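Local structure of cytochrome C-type biogenesis protein ccmF (Thermus thermophilus, 6ZMQ) at residues Leu133-Arg137 with Thr213-Trp219; His183-His189 with Ala240-Trp244; His358-Glu363 with Pro424-Arg430. The protein is a membrane-bound cytochrome c heme lyase that binds heme b and probably serves heme handling during the maturation of c-type cytochromes. One frame throughout, in Å; residues are numbered along the deposited sequence.

Interaction 1: residues Leu133-Arg137 with Thr213-Trp219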
# COMPACT_ATOMS: atom_id res chain seq x y z
N LEU A 133 -3.80 -23.20 17.77
CA LEU A 133 -4.79 -23.67 16.82
C LEU A 133 -4.84 -25.20 16.77
O LEU A 133 -3.81 -25.87 16.85
CB LEU A 133 -4.51 -23.07 15.43
CG LEU A 133 -5.51 -23.32 14.31
CD1 LEU A 133 -6.61 -22.33 14.51
CD2 LEU A 133 -4.85 -23.05 12.97
N ASP A 134 -6.07 -25.71 16.65
CA ASP A 134 -6.35 -27.14 16.64
C ASP A 134 -5.78 -27.81 15.38
O ASP A 134 -5.72 -27.17 14.33
CB ASP A 134 -7.88 -27.33 16.79
CG ASP A 134 -8.68 -26.63 15.71
OD1 ASP A 134 -8.68 -27.09 14.55
OD2 ASP A 134 -9.34 -25.61 16.02
N PRO A 135 -5.33 -29.08 15.47
CA PRO A 135 -4.32 -29.58 14.51
C PRO A 135 -4.75 -29.76 13.05
O PRO A 135 -3.86 -29.78 12.18
CB PRO A 135 -3.90 -30.92 15.13
CG PRO A 135 -4.21 -30.76 16.59
CD PRO A 135 -5.52 -30.05 16.56
N TRP A 136 -6.05 -29.92 12.75
CA TRP A 136 -6.48 -30.11 11.36
C TRP A 136 -6.22 -28.85 10.52
O TRP A 136 -5.50 -28.90 9.51
CB TRP A 136 -7.97 -30.47 11.30
CG TRP A 136 -8.36 -31.84 11.81
CD1 TRP A 136 -8.73 -32.92 11.05
CD2 TRP A 136 -8.48 -32.26 13.17
NE1 TRP A 136 -9.05 -33.98 11.86
CE2 TRP A 136 -8.90 -33.60 13.16
CE3 TRP A 136 -8.27 -31.63 14.40
CZ2 TRP A 136 -9.11 -34.33 14.33
CZ3 TRP A 136 -8.47 -32.35 15.56
CH2 TRP A 136 -8.88 -33.69 15.52
N ARG A 137 -6.71 -27.71 10.97
CA ARG A 137 -6.40 -26.52 10.21
C ARG A 137 -5.06 -25.91 10.59
O ARG A 137 -4.58 -25.04 9.87
CB ARG A 137 -7.52 -25.48 10.30
CG ARG A 137 -7.89 -24.78 11.57
CD ARG A 137 -9.38 -24.48 11.43
NE ARG A 137 -9.71 -23.09 11.71
CZ ARG A 137 -9.88 -22.57 12.93
NH1 ARG A 137 -9.81 -23.35 14.00
NH2 ARG A 137 -10.17 -21.29 13.05
N THR A 213 -11.81 -27.20 6.74
CA THR A 213 -11.94 -27.83 8.05
C THR A 213 -13.38 -27.71 8.55
O THR A 213 -13.75 -28.30 9.57
CB THR A 213 -10.90 -27.21 9.00
OG1 THR A 213 -9.64 -27.22 8.32
CG2 THR A 213 -10.64 -28.05 10.24
N ARG A 214 -14.20 -26.96 7.79
CA ARG A 214 -15.65 -26.80 7.96
C ARG A 214 -16.00 -26.11 9.27
O ARG A 214 -17.11 -26.28 9.80
CB ARG A 214 -16.41 -28.12 7.80
CG ARG A 214 -16.25 -28.73 6.42
CD ARG A 214 -15.77 -30.18 6.47
NE ARG A 214 -15.29 -30.62 5.17
CZ ARG A 214 -14.44 -31.62 4.99
NH1 ARG A 214 -14.00 -32.32 6.03
NH2 ARG A 214 -14.05 -31.95 3.76
N ARG A 215 -15.07 -25.29 9.78
CA ARG A 215 -15.28 -24.38 10.90
C ARG A 215 -15.18 -22.96 10.35
O ARG A 215 -14.09 -22.41 10.21
CB ARG A 215 -14.25 -24.65 12.00
CG ARG A 215 -14.39 -26.03 12.63
CD ARG A 215 -13.58 -26.20 13.90
NE ARG A 215 -12.96 -27.53 13.94
CZ ARG A 215 -11.68 -27.77 13.70
NH1 ARG A 215 -10.87 -26.76 13.40
NH2 ARG A 215 -11.20 -29.00 13.76
N TYR A 216 -16.34 -22.35 10.06
CA TYR A 216 -16.43 -21.24 9.12
C TYR A 216 -16.47 -19.86 9.77
O TYR A 216 -16.41 -18.86 9.05
CB TYR A 216 -17.69 -21.36 8.25
CG TYR A 216 -17.83 -22.66 7.52
CD1 TYR A 216 -17.06 -22.94 6.40
CD2 TYR A 216 -18.76 -23.62 7.93
CE1 TYR A 216 -17.18 -24.13 5.73
CE2 TYR A 216 -18.90 -24.81 7.27
CZ TYR A 216 -18.11 -25.07 6.17
OH TYR A 216 -18.25 -26.26 5.50
N GLN A 217 -16.62 -19.78 11.08
CA GLN A 217 -16.71 -18.48 11.73
C GLN A 217 -15.50 -18.15 12.59
O GLN A 217 -15.06 -17.00 12.60
CB GLN A 217 -18.01 -18.41 12.56
CG GLN A 217 -17.97 -17.64 13.88
CD GLN A 217 -17.93 -16.15 13.66
OE1 GLN A 217 -18.34 -15.66 12.61
NE2 GLN A 217 -17.41 -15.41 14.64
N THR A 218 -14.89 -19.17 13.21
CA THR A 218 -13.83 -18.97 14.19
C THR A 218 -12.53 -18.43 13.59
O THR A 218 -11.71 -17.89 14.34
CB THR A 218 -13.53 -20.29 14.91
OG1 THR A 218 -12.55 -20.07 15.94
CG2 THR A 218 -13.01 -21.35 13.94
N TRP A 219 -12.35 -18.56 12.28
CA TRP A 219 -11.08 -18.26 11.63
C TRP A 219 -10.71 -16.78 11.61
O TRP A 219 -9.51 -16.48 11.59
CB TRP A 219 -11.11 -18.77 10.18
CG TRP A 219 -12.01 -17.96 9.31
CD1 TRP A 219 -13.37 -18.04 9.25
CD2 TRP A 219 -11.63 -16.93 8.37
NE1 TRP A 219 -13.86 -17.13 8.34
CE2 TRP A 219 -12.81 -16.44 7.79
CE3 TRP A 219 -10.40 -16.39 7.98
CZ2 TRP A 219 -12.80 -15.44 6.82
CZ3 TRP A 219 -10.40 -15.38 7.02
CH2 TRP A 219 -11.59 -14.92 6.45

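Interaction 2: residues His183-His189 with Ala240-Trp244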
# COMPACT_ATOMS: atom_id res chain seq x y z
N HIS A 183 16.12 9.36 -3.45
CA HIS A 183 15.22 9.47 -2.31
C HIS A 183 15.07 8.11 -1.65
O HIS A 183 15.25 7.06 -2.27
CB HIS A 183 13.83 10.00 -2.71
CG HIS A 183 13.01 10.49 -1.55
ND1 HIS A 183 13.26 11.68 -0.90
CD2 HIS A 183 11.92 9.96 -0.95
CE1 HIS A 183 12.37 11.85 0.06
NE2 HIS A 183 11.55 10.82 0.06
N TRP A 184 14.75 8.16 -0.35
CA TRP A 184 14.69 7.01 0.53
C TRP A 184 13.37 6.24 0.45
O TRP A 184 13.34 5.07 0.85
CB TRP A 184 14.95 7.46 1.99
CG TRP A 184 14.48 8.89 2.38
CD1 TRP A 184 15.09 10.08 2.09
CD2 TRP A 184 13.31 9.22 3.14
NE1 TRP A 184 14.37 11.13 2.61
CE2 TRP A 184 13.27 10.63 3.26
CE3 TRP A 184 12.28 8.47 3.72
CZ2 TRP A 184 12.26 11.29 3.95
CZ3 TRP A 184 11.28 9.13 4.40
CH2 TRP A 184 11.27 10.53 4.51
N MET A 185 12.29 6.85 -0.06
CA MET A 185 11.01 6.16 -0.13
C MET A 185 11.02 5.06 -1.19
O MET A 185 10.32 4.06 -1.05
CB MET A 185 9.86 7.15 -0.33
CG MET A 185 8.45 6.56 -0.10
SD MET A 185 7.33 7.72 0.72
CE MET A 185 8.10 7.78 2.33
N MET A 186 11.90 5.17 -2.20
CA MET A 186 12.13 4.05 -3.13
C MET A 186 12.77 2.84 -2.44
O MET A 186 12.75 1.73 -2.99
CB MET A 186 12.97 4.53 -4.33
CG MET A 186 12.71 3.72 -5.63
SD MET A 186 13.82 3.92 -7.03
CE MET A 186 13.21 5.47 -7.69
N ALA A 187 13.32 3.04 -1.25
CA ALA A 187 13.59 1.97 -0.30
C ALA A 187 12.35 1.51 0.46
O ALA A 187 12.10 0.30 0.54
CB ALA A 187 14.64 2.44 0.70
N VAL A 188 11.56 2.43 1.01
CA VAL A 188 10.59 2.04 2.03
C VAL A 188 9.16 1.86 1.50
O VAL A 188 8.36 1.17 2.15
CB VAL A 188 10.61 3.01 3.24
CG1 VAL A 188 12.06 3.26 3.69
CG2 VAL A 188 9.90 4.31 2.94
N HIS A 189 8.83 2.44 0.35
CA HIS A 189 7.58 2.08 -0.32
C HIS A 189 7.51 0.62 -0.82
O HIS A 189 6.39 0.08 -0.84
CB HIS A 189 7.31 3.09 -1.45
CG HIS A 189 6.05 2.88 -2.21
ND1 HIS A 189 5.94 1.99 -3.27
CD2 HIS A 189 4.84 3.47 -2.10
CE1 HIS A 189 4.72 2.05 -3.76
NE2 HIS A 189 4.03 2.94 -3.08
N ALA A 240 1.85 6.87 1.18
CA ALA A 240 3.26 7.20 0.99
C ALA A 240 3.62 7.30 -0.49
O ALA A 240 4.40 8.18 -0.88
CB ALA A 240 4.13 6.15 1.69
N GLY A 241 3.06 6.42 -1.33
CA GLY A 241 3.24 6.52 -2.77
C GLY A 241 2.62 7.78 -3.36
O GLY A 241 3.19 8.39 -4.27
N MET A 242 1.46 8.18 -2.83
CA MET A 242 0.85 9.47 -3.17
C MET A 242 1.75 10.66 -2.86
O MET A 242 1.97 11.52 -3.72
CB MET A 242 -0.47 9.64 -2.42
CG MET A 242 -1.74 9.24 -3.14
SD MET A 242 -3.07 9.26 -1.92
CE MET A 242 -4.35 10.14 -2.79
N TRP A 243 2.29 10.69 -1.62
CA TRP A 243 3.16 11.79 -1.19
C TRP A 243 4.44 11.85 -2.01
O TRP A 243 4.92 12.93 -2.36
CB TRP A 243 3.51 11.65 0.30
CG TRP A 243 4.63 12.58 0.75
CD1 TRP A 243 4.49 13.88 1.15
CD2 TRP A 243 6.04 12.29 0.81
NE1 TRP A 243 5.72 14.41 1.46
CE2 TRP A 243 6.68 13.47 1.25
CE3 TRP A 243 6.82 11.17 0.52
CZ2 TRP A 243 8.07 13.54 1.43
CZ3 TRP A 243 8.20 11.25 0.69
CH2 TRP A 243 8.80 12.42 1.14
N TRP A 244 4.99 10.68 -2.31
CA TRP A 244 6.25 10.61 -3.03
C TRP A 244 6.08 11.01 -4.49
O TRP A 244 6.92 11.73 -5.04
CB TRP A 244 6.81 9.19 -2.86
CG TRP A 244 8.00 8.82 -3.65
CD1 TRP A 244 9.02 9.63 -4.08
CD2 TRP A 244 8.33 7.51 -4.09
NE1 TRP A 244 9.94 8.90 -4.78
CE2 TRP A 244 9.54 7.59 -4.80
CE3 TRP A 244 7.71 6.26 -3.95
CZ2 TRP A 244 10.14 6.49 -5.37
CZ3 TRP A 244 8.31 5.17 -4.50
CH2 TRP A 244 9.50 5.29 -5.23

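Interaction 3: residues His358-Glu363 with Pro424-Arg430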
# COMPACT_ATOMS: atom_id res chain seq x y z
N HIS A 358 -32.80 -7.39 9.33
CA HIS A 358 -31.54 -7.22 8.60
C HIS A 358 -31.27 -6.03 7.62
O HIS A 358 -30.11 -5.60 7.58
CB HIS A 358 -31.24 -8.54 7.85
CG HIS A 358 -31.86 -8.62 6.48
ND1 HIS A 358 -33.22 -8.58 6.28
CD2 HIS A 358 -31.29 -8.74 5.26
CE1 HIS A 358 -33.46 -8.66 4.98
NE2 HIS A 358 -32.31 -8.76 4.34
N PRO A 359 -32.24 -5.49 6.84
CA PRO A 359 -31.81 -4.79 5.61
C PRO A 359 -31.23 -3.39 5.81
O PRO A 359 -30.36 -2.98 5.04
CB PRO A 359 -33.10 -4.74 4.78
CG PRO A 359 -34.17 -4.65 5.77
CD PRO A 359 -33.70 -5.33 7.02
N LEU A 360 -31.67 -2.65 6.83
CA LEU A 360 -31.33 -1.24 6.94
C LEU A 360 -30.44 -1.01 8.16
O LEU A 360 -30.45 0.08 8.75
CB LEU A 360 -32.59 -0.37 7.02
CG LEU A 360 -32.47 1.08 6.56
CD1 LEU A 360 -32.76 1.16 5.07
CD2 LEU A 360 -33.40 2.00 7.34
N SER A 361 -29.68 -2.02 8.52
CA SER A 361 -29.00 -2.08 9.80
C SER A 361 -27.56 -1.59 9.66
O SER A 361 -27.15 -1.12 8.59
CB SER A 361 -29.07 -3.51 10.32
OG SER A 361 -30.43 -3.90 10.41
N ARG A 362 -26.77 -1.71 10.73
CA ARG A 362 -25.34 -1.43 10.64
C ARG A 362 -24.64 -2.51 9.80
O ARG A 362 -23.69 -2.22 9.07
CB ARG A 362 -24.74 -1.31 12.04
CG ARG A 362 -23.24 -1.01 12.08
CD ARG A 362 -22.61 -1.09 13.48
NE ARG A 362 -23.06 -0.05 14.40
CZ ARG A 362 -22.88 -0.12 15.72
NH1 ARG A 362 -22.26 -1.16 16.26
NH2 ARG A 362 -23.31 0.86 16.50
N GLU A 363 -25.15 -3.75 9.85
CA GLU A 363 -24.67 -4.82 8.97
C GLU A 363 -24.99 -4.53 7.51
O GLU A 363 -24.16 -4.80 6.62
CB GLU A 363 -25.31 -6.15 9.35
CG GLU A 363 -24.95 -6.66 10.71
CD GLU A 363 -26.15 -6.65 11.65
OE1 GLU A 363 -26.71 -5.55 11.85
OE2 GLU A 363 -26.51 -7.71 12.20
N PRO A 424 -22.28 3.39 11.46
CA PRO A 424 -22.14 3.16 12.92
C PRO A 424 -23.18 3.84 13.82
O PRO A 424 -23.23 3.54 15.01
CB PRO A 424 -20.73 3.71 13.21
CG PRO A 424 -20.32 4.43 11.91
CD PRO A 424 -20.95 3.60 10.87
N LEU A 425 -24.01 4.73 13.28
CA LEU A 425 -25.12 5.33 14.01
C LEU A 425 -26.40 4.53 13.88
O LEU A 425 -27.46 4.99 14.34
CB LEU A 425 -25.36 6.76 13.54
CG LEU A 425 -24.50 7.88 14.11
CD1 LEU A 425 -25.09 9.23 13.74
CD2 LEU A 425 -24.44 7.76 15.63
N LEU A 426 -26.33 3.35 13.28
CA LEU A 426 -27.42 2.40 13.16
C LEU A 426 -27.22 1.25 14.14
O LEU A 426 -26.09 0.84 14.41
CB LEU A 426 -27.49 1.83 11.73
CG LEU A 426 -27.86 2.78 10.59
CD1 LEU A 426 -27.76 2.09 9.25
CD2 LEU A 426 -29.26 3.33 10.79
N PRO A 427 -28.30 0.74 14.71
CA PRO A 427 -28.19 -0.44 15.57
C PRO A 427 -28.07 -1.72 14.75
O PRO A 427 -28.35 -1.76 13.56
CB PRO A 427 -29.51 -0.42 16.36
CG PRO A 427 -30.47 0.18 15.39
CD PRO A 427 -29.68 1.27 14.71
N TRP A 428 -27.60 -2.77 15.43
CA TRP A 428 -27.42 -4.07 14.80
C TRP A 428 -28.76 -4.75 14.52
O TRP A 428 -29.66 -4.72 15.36
CB TRP A 428 -26.58 -4.98 15.69
CG TRP A 428 -25.12 -4.63 15.94
CD1 TRP A 428 -24.56 -4.30 17.14
CD2 TRP A 428 -24.03 -4.67 15.00
NE1 TRP A 428 -23.20 -4.09 17.00
CE2 TRP A 428 -22.86 -4.31 15.69
CE3 TRP A 428 -23.95 -4.94 13.64
CZ2 TRP A 428 -21.61 -4.23 15.06
CZ3 TRP A 428 -22.70 -4.86 13.01
CH2 TRP A 428 -21.56 -4.51 13.73
N ARG A 429 -28.85 -5.38 13.33
CA ARG A 429 -29.97 -6.17 12.76
C ARG A 429 -31.37 -5.60 13.05
O ARG A 429 -32.20 -6.22 13.71
CB ARG A 429 -29.92 -7.66 13.15
CG ARG A 429 -30.52 -8.49 11.99
CD ARG A 429 -29.97 -9.89 11.74
NE ARG A 429 -30.86 -10.58 10.80
CZ ARG A 429 -30.83 -11.88 10.52
NH1 ARG A 429 -29.97 -12.68 11.12
NH2 ARG A 429 -31.69 -12.38 9.64
N ARG A 430 -31.60 -4.40 12.54
CA ARG A 430 -32.89 -3.74 12.66
C ARG A 430 -33.76 -4.02 11.43
O ARG A 430 -33.25 -4.16 10.32
CB ARG A 430 -32.68 -2.24 12.83
CG ARG A 430 -33.89 -1.39 13.15
CD ARG A 430 -33.53 0.08 13.26
NE ARG A 430 -33.44 0.70 11.93
CZ ARG A 430 -32.32 0.85 11.22
NH1 ARG A 430 -31.14 0.48 11.70
NH2 ARG A 430 -32.38 1.41 10.02

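Interaction 1: residues Leu133-Arg137 with Thr213-Trp219
Asp134 and Arg215 approach from opposite directions, carboxylate and guanidinium planes 89° apart. The salt bridge is therefore not the flat, two-pronged kind. Arg215 NH1 is nearer Asp134 OD1, which lies oblique to the guanidinium; the modelled distance is very short and the N-H points poorly at the oxygen, so the exact geometry is doubtful. The other carboxylate oxygen, OD2, makes a salt bridge within its own segment to Arg137 NH1 at 3.1 Å, and Asp134, Arg137 and Arg215 form one salt-bridge network. Asp134 sits at the N-cap position of helix 135-157, yet its side chain makes no capping bond.

Arg137 has CG tucked between its own backbone N and carbonyl carbon (chi1 66°), and its chain bends at chi3. This carries the guanidinium back beside Asp134 and against Thr218 and Trp219 of the loop that follows helix 185-213. Thr218 CG2 lies over one face of that guanidinium, and Trp219 CA comes up at its edge, 3.5 Å from Arg137 NH2. Nearer its backbone, Arg137 CB rests 3.4 Å from Thr213 OG1, the two side chains crossing at about a right angle; that hydroxyl is itself bonded to the carbonyl of Ala209. The Arg215 guanidinium has Arg137 CD at its edge, and its NH2 lies 4.0 Å from Trp136 CE3. Trp136 CB in turn touches Thr213 CG2 at 3.8 Å.

The contact ties the start of helix 135-157 to the end of helix 185-213 and the loop leading to helix 224-247. Arg137 NH1 and Arg215 NH1 lie 3.6 Å apart, like charges that the shared carboxylate probably offsets; Glu222 is salt-bridged to Arg137 NH2, so two carboxylates share the charge of the buried Arg137.

Interaction 2: residues His183-His189 with Ala240-Trp244
Helix against helix, this is an apolar, aromatic and sulfur-rich contact between the first turn of helix 185-213 and the late turns of helix 224-247. The short segments run nearly antiparallel, at 162°, with axes 10.7 Å apart, a wide spacing filled by large side chains. Trp244 is the main wedge. Met185 CB sits over its face, 4.3 Å from the centroid of the five-membered ring in a CH-pi contact, and the two side chains slide past each other in opposite directions. At the far end of the indole, Met186 CG reaches CH2 at 3.6 Å, while the edge of the six-membered ring is turned toward the face of His189 in an offset edge-to-face pair, planes at 60°.

With CG anti to the backbone N (chi1 -179°), His189 projects across to the opposite helix, and its CD2 comes within 3.5 Å of Gly241 CA. The Met185 chain bends at chi2 and chi3, bringing SD to the edge of Trp243, 3.5 Å from CE3, and also against Ala240 CB at 3.7 Å. His183 NE2 approaches the same edge of Trp243 at CH2, and Trp631 packs edge-to-face on Trp243.

A bound phosphatidylethanolamine touches Val188 of the same helix turn. Dispersion and ring electrostatics thus carry the joint, with Met185 SD making Met-aromatic contacts to both indoles, at the edge of Trp243 and oblique to Trp244.

Interaction 3: residues His358-Glu363 with Pro424-Arg430
Arg362 runs out extended through its first two torsions and then bends at chi3 (-68°), which lays its aliphatic part across Trp428 and turns its head along the 424-430 loop. CD lies over the face of the indole, 3.6 Å from the centroid of the six-membered ring, and CZ stands over the five-membered ring at 4.4 Å, a cation-pi contact. The guanidinium is not stacked flat, since its plane makes 71° with the ring. Its NH2 bonds to Pro424 O at 3.1 Å, and the backbone N of Arg362 bonds to Pro427 O from above the carbonyl plane.

Glu363 bends at chi2, bringing its carboxylate to the edge of the same indole, where OE1 lies 3.3 Å from Trp428 CE3. OE1 also accepts the backbone N of Arg429 at 2.6 Å, through its syn lone pair and in a nearly straight bond. The other oxygen, OE2, is salt-bridged to Arg284, so the carboxylate joins the loop to helix 266-284. Nearby, Ser361 OG faces the backbone N of Arg430 in a bond modelled too short for its length to be trusted.

The beta turn 358-361 and the first turn of helix 362-384 are thus pinned to the loop after helix 402-422. Pro424, whose carbonyl takes the Arg362 bond, touches the heme and lies close to His510, an axial ligand of its iron. That one backbone carbonyl and the indole face meet the Arg362 guanidinium and would tend to stabilise its charge, with Arg503 close by, while Glu363 probably balances the positive charge of Arg284.

Interactions 1 and 2 share helix 185-213: interaction 2 uses its first turn and interaction 1 its last residue and the loop beyond. The centres of interactions 1 and 2 lie about 39 Å apart. Interaction 1 holds the loop before helix 224-247, interaction 2 the later turns of that helix, whereas interaction 3 belongs to the C-terminal part of the protein. None touches another, and all are only partly buried. Interaction 2 is the most central and relies on aromatic rings and sulfur. Interactions 1 and 3, farther out, join helix starts to loops with arginines: 1 through a salt-bridge network, 3 through hydrogen bonds and a cation-pi contact, with Pro424 at its heme-side end.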